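Local coordinates for protein-S-isoprenylcysteine O-methyltransferase (Tribolium castaneum, PDB 5V7P) that methylates the carboxyl group of isoprenylated C-terminal cysteine residues in the endoplasmic reticulum membrane, using S-adenosyl-L-methionine as methyl donor, at residues A[7-12]-A[106-111]. Numbering follows the deposited sequence.
Sequences KISLQS and EFLAIA. With MPG ([(Z)-octadec-9-enyl] (2R)-2,3-bis(oxidanyl)propanoate), chain T.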
ATOM      1  N   LYS A   7     -15.711 -13.303  -3.905  1.00 35.26           N
ATOM      2  CA  LYS A   7     -17.126 -13.321  -3.555  1.00 35.42           C
ATOM      3  C   LYS A   7     -17.333 -13.176  -2.053  1.00 33.20           C
ATOM      4  O   LYS A   7     -18.314 -12.563  -1.620  1.00 27.26           O
ATOM      5  CB  LYS A   7     -17.781 -14.607  -4.060  1.00 44.60           C
ATOM      6  CG  LYS A   7     -17.831 -14.727  -5.575  1.00 61.17           C
ATOM      7  CD  LYS A   7     -18.850 -15.768  -6.014  1.00 71.50           C
ATOM      8  CE  LYS A   7     -18.818 -15.986  -7.521  1.00 78.55           C
ATOM      9  NZ  LYS A   7     -19.847 -16.963  -7.977  1.00 77.94           N
ATOM     10  N   ILE A   8     -16.425 -13.730  -1.246  1.00 35.74           N
ATOM     11  CA  ILE A   8     -16.523 -13.574   0.204  1.00 31.32           C
ATOM     12  C   ILE A   8     -16.467 -12.099   0.577  1.00 34.31           C
ATOM     13  O   ILE A   8     -17.281 -11.607   1.367  1.00 34.06           O
ATOM     14  CB  ILE A   8     -15.411 -14.376   0.906  1.00 39.18           C
ATOM     15  CG1 ILE A   8     -15.516 -15.872   0.572  1.00 43.54           C
ATOM     16  CG2 ILE A   8     -15.443 -14.157   2.418  1.00 32.22           C
ATOM     17  CD1 ILE A   8     -16.891 -16.467   0.764  1.00 51.69           C
ATOM     18  N   SER A   9     -15.509 -11.366   0.006  1.00 32.06           N
ATOM     19  CA  SER A   9     -15.376  -9.952   0.334  1.00 25.48           C
ATOM     20  C   SER A   9     -16.588  -9.160  -0.141  1.00 27.81           C
ATOM     21  O   SER A   9     -17.033  -8.228   0.540  1.00 28.15           O
ATOM     22  CB  SER A   9     -14.095  -9.392  -0.280  1.00 23.35           C
ATOM     23  OG  SER A   9     -14.176  -9.362  -1.695  1.00 31.16           O
ATOM     24  N   LEU A  10     -17.142  -9.517  -1.300  1.00 25.86           N
ATOM     25  CA  LEU A  10     -18.274  -8.766  -1.838  1.00 28.92           C
ATOM     26  C   LEU A  10     -19.537  -9.019  -1.025  1.00 33.22           C
ATOM     27  O   LEU A  10     -20.294  -8.084  -0.739  1.00 33.80           O
ATOM     28  CB  LEU A  10     -18.479  -9.127  -3.313  1.00 38.33           C
ATOM     29  CG  LEU A  10     -19.327  -8.214  -4.209  1.00 35.09           C
ATOM     30  CD1 LEU A  10     -20.819  -8.408  -3.968  1.00 54.52           C
ATOM     31  CD2 LEU A  10     -18.946  -6.744  -4.048  1.00 41.79           C
ATOM     32  N   GLN A  11     -19.778 -10.271  -0.634  1.00 36.01           N
ATOM     33  CA  GLN A  11     -20.938 -10.570   0.198  1.00 40.21           C
ATOM     34  C   GLN A  11     -20.847  -9.865   1.545  1.00 29.70           C
ATOM     35  O   GLN A  11     -21.828  -9.281   2.020  1.00 36.33           O
ATOM     36  CB  GLN A  11     -21.063 -12.079   0.395  1.00 47.70           C
ATOM     37  CG  GLN A  11     -21.393 -12.849  -0.871  1.00 42.50           C
ATOM     38  CD  GLN A  11     -21.284 -14.351  -0.684  1.00 53.53           C
ATOM     39  OE1 GLN A  11     -20.347 -14.844  -0.054  1.00 52.88           O
ATOM     40  NE2 GLN A  11     -22.249 -15.085  -1.223  1.00 58.52           N
ATOM     41  N   SER A  12     -19.671  -9.904   2.175  1.00 36.52           N
ATOM     42  CA  SER A  12     -19.516  -9.306   3.498  1.00 32.85           C
ATOM     43  C   SER A  12     -19.559  -7.784   3.428  1.00 22.72           C
ATOM     44  O   SER A  12     -20.134  -7.134   4.309  1.00 32.71           O
ATOM     45  CB  SER A  12     -18.206  -9.776   4.129  1.00 29.86           C
ATOM     46  OG  SER A  12     -18.113 -11.188   4.105  1.00 36.60           O
ATOM     47  N   GLU A 106      -9.563  -1.908  -3.777  1.00 22.32           N
ATOM     48  CA  GLU A 106      -8.218  -2.413  -4.028  1.00 28.58           C
ATOM     49  C   GLU A 106      -8.176  -3.932  -3.912  1.00 29.56           C
ATOM     50  O   GLU A 106      -7.542  -4.610  -4.729  1.00 24.44           O
ATOM     51  CB  GLU A 106      -7.235  -1.774  -3.048  1.00 22.98           C
ATOM     52  CG  GLU A 106      -5.780  -1.967  -3.413  1.00 38.21           C
ATOM     53  CD  GLU A 106      -5.323  -1.042  -4.522  1.00 34.36           C
ATOM     54  OE1 GLU A 106      -4.231  -1.282  -5.081  1.00 41.87           O
ATOM     55  OE2 GLU A 106      -6.046  -0.072  -4.834  1.00 23.69           O
ATOM     56  N   PHE A 107      -8.846  -4.484  -2.897  1.00 25.61           N
ATOM     57  CA  PHE A 107      -8.941  -5.934  -2.766  1.00 29.63           C
ATOM     58  C   PHE A 107      -9.722  -6.537  -3.925  1.00 28.71           C
ATOM     59  O   PHE A 107      -9.313  -7.552  -4.499  1.00 27.25           O
ATOM     60  CB  PHE A 107      -9.605  -6.293  -1.435  1.00 26.21           C
ATOM     61  CG  PHE A 107      -9.756  -7.772  -1.207  1.00 32.97           C
ATOM     62  CD1 PHE A 107     -10.836  -8.464  -1.734  1.00 34.77           C
ATOM     63  CD2 PHE A 107      -8.826  -8.468  -0.455  1.00 28.37           C
ATOM     64  CE1 PHE A 107     -10.975  -9.824  -1.525  1.00 32.36           C
ATOM     65  CE2 PHE A 107      -8.964  -9.825  -0.241  1.00 33.66           C
ATOM     66  CZ  PHE A 107     -10.040 -10.503  -0.777  1.00 25.61           C
ATOM     67  N   LEU A 108     -10.853  -5.927  -4.280  1.00 30.25           N
ATOM     68  CA  LEU A 108     -11.687  -6.482  -5.340  1.00 30.52           C
ATOM     69  C   LEU A 108     -10.954  -6.474  -6.674  1.00 31.72           C
ATOM     70  O   LEU A 108     -11.056  -7.429  -7.453  1.00 27.48           O
ATOM     71  CB  LEU A 108     -12.994  -5.695  -5.434  1.00 29.94           C
ATOM     72  CG  LEU A 108     -14.129  -6.294  -6.267  1.00 29.80           C
ATOM     73  CD1 LEU A 108     -14.516  -7.677  -5.771  1.00 35.31           C
ATOM     74  CD2 LEU A 108     -15.338  -5.367  -6.234  1.00 39.60           C
ATOM     75  N   ALA A 109     -10.201  -5.408  -6.953  1.00 24.25           N
ATOM     76  CA  ALA A 109      -9.436  -5.345  -8.195  1.00 31.16           C
ATOM     77  C   ALA A 109      -8.463  -6.514  -8.297  1.00 31.58           C
ATOM     78  O   ALA A 109      -8.376  -7.175  -9.338  1.00 25.05           O
ATOM     79  CB  ALA A 109      -8.697  -4.010  -8.286  1.00 27.06           C
ATOM     80  N   ILE A 110      -7.722  -6.787  -7.220  1.00 21.96           N
ATOM     81  CA  ILE A 110      -6.780  -7.903  -7.236  1.00 33.82           C
ATOM     82  C   ILE A 110      -7.522  -9.226  -7.360  1.00 32.47           C
ATOM     83  O   ILE A 110      -7.076 -10.141  -8.064  1.00 33.13           O
ATOM     84  CB  ILE A 110      -5.890  -7.868  -5.978  1.00 29.58           C
ATOM     85  CG1 ILE A 110      -5.036  -6.594  -5.950  1.00 26.19           C
ATOM     86  CG2 ILE A 110      -5.005  -9.108  -5.893  1.00 37.68           C
ATOM     87  CD1 ILE A 110      -4.160  -6.373  -7.179  1.00 32.09           C
ATOM     88  N   ALA A 111      -8.658  -9.358  -6.675  1.00 29.16           N
ATOM     89  CA  ALA A 111      -9.436 -10.586  -6.780  1.00 29.51           C
ATOM     90  C   ALA A 111      -9.909 -10.813  -8.210  1.00 36.56           C
ATOM     91  O   ALA A 111      -9.890 -11.945  -8.708  1.00 39.86           O
ATOM     92  CB  ALA A 111     -10.620 -10.536  -5.820  1.00 27.12           C
TER
HETATM   93  C2  MPG T 318     -20.567 -18.227  -0.662  1.00 67.00           C
HETATM   94  C3  MPG T 318     -20.404 -19.157   0.541  1.00 50.94           C
HETATM   95  C4  MPG T 318     -21.630 -19.119   1.451  1.00 48.44           C
HETATM   96  C5  MPG T 318     -21.798 -17.720   2.041  1.00 54.72           C
HETATM   97  C6  MPG T 318     -22.035 -17.785   3.548  1.00 55.24           C
HETATM   98  C7  MPG T 318     -22.972 -16.649   3.959  1.00 65.03           C
HETATM   99  C8  MPG T 318     -22.584 -16.076   5.326  1.00 63.31           C
HETATM  100  C9  MPG T 318     -22.644 -14.550   5.321  1.00 60.03           C
HETATM  101  C10 MPG T 318     -21.945 -13.859   4.445  1.00 65.67           C
HETATM  102  C11 MPG T 318     -21.994 -12.334   4.434  1.00 51.97           C
HETATM  103  C12 MPG T 318     -23.410 -11.844   4.136  1.00 58.25           C
HETATM  104  C13 MPG T 318     -23.824 -10.828   5.198  1.00 50.83           C
HETATM  105  O1  MPG T 318     -19.379 -18.100  -2.736  1.00 82.12           O
HETATM  106  C1  MPG T 318     -19.212 -18.073  -1.347  1.00 56.64           C
HETATM  107  CXD MPG T 318     -18.767 -19.957  -4.338  1.00 76.15           C
HETATM  108  O2  MPG T 318     -17.687 -20.841  -4.455  1.00 75.74           O
HETATM  109  C21 MPG T 318     -19.122 -19.409  -5.717  1.00 86.38           C
HETATM  110  O3  MPG T 318     -20.351 -18.737  -5.652  1.00 82.37           O
HETATM  111  O4  MPG T 318     -17.241 -18.515  -3.267  1.00 76.92           O
HETATM  112  CX3 MPG T 318     -18.381 -18.806  -3.415  1.00 78.95           C
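Ser9 and Leu108 mark the register where two helices, 4-29 and 90-113, both probably membrane-spanning, run roughly antiparallel, the axes of segments 7-12 and 106-111 10.2 Å apart at closest approach and inclined at 148°. The tightest meeting is between Ser9 and Phe107: the hydroxyl OG comes to 3.2 Å from ring carbon CE1 of Phe107, approaching the ring obliquely, with CB of Ser9 also packed against that corner. Phe107 reaches toward helix 4-29 because its CG stands anti to the backbone N (chi1 180°), while its ring also stacks with Phe123. Ser9 OG bonds back to the carbonyl of Gly6, one turn earlier, so its polar need is met within its own helix. Beside this pair the side chains of Leu10 and Leu108 touch lightly, CD2 to CD2 at 4.4 Å.

The bound lipid MPG, a glycerate ester of an octadecenyl chain, lies along another side of helix 4-29. Lys7, extended beyond CG, donates from NZ to hydroxyl O3 of MPG at 3.0 Å, and CD1 of Ile8 packs on MPG C1 at 3.5 Å. Gln11 OE1 lies 3.4 Å from MPG C2, at the start of the alkyl chain. With an alanine in place of Lys7, the glycerate hydroxyl would probably lose this donor and that end of the lipid be held less firmly. Ser12 OG returns to the carbonyl O of Ile8 at 2.9 Å, reaching it from the face opposite Ser12 N.

Helix 4-29 thus turns Ser9 toward helix 90-113 and brings Leu10 in from beside it, at a mostly apolar, modest interface; on its lipid side the Lys7 amine meets the glycerate hydroxyl, while the Gln11 amide rests against the first carbons of the chain.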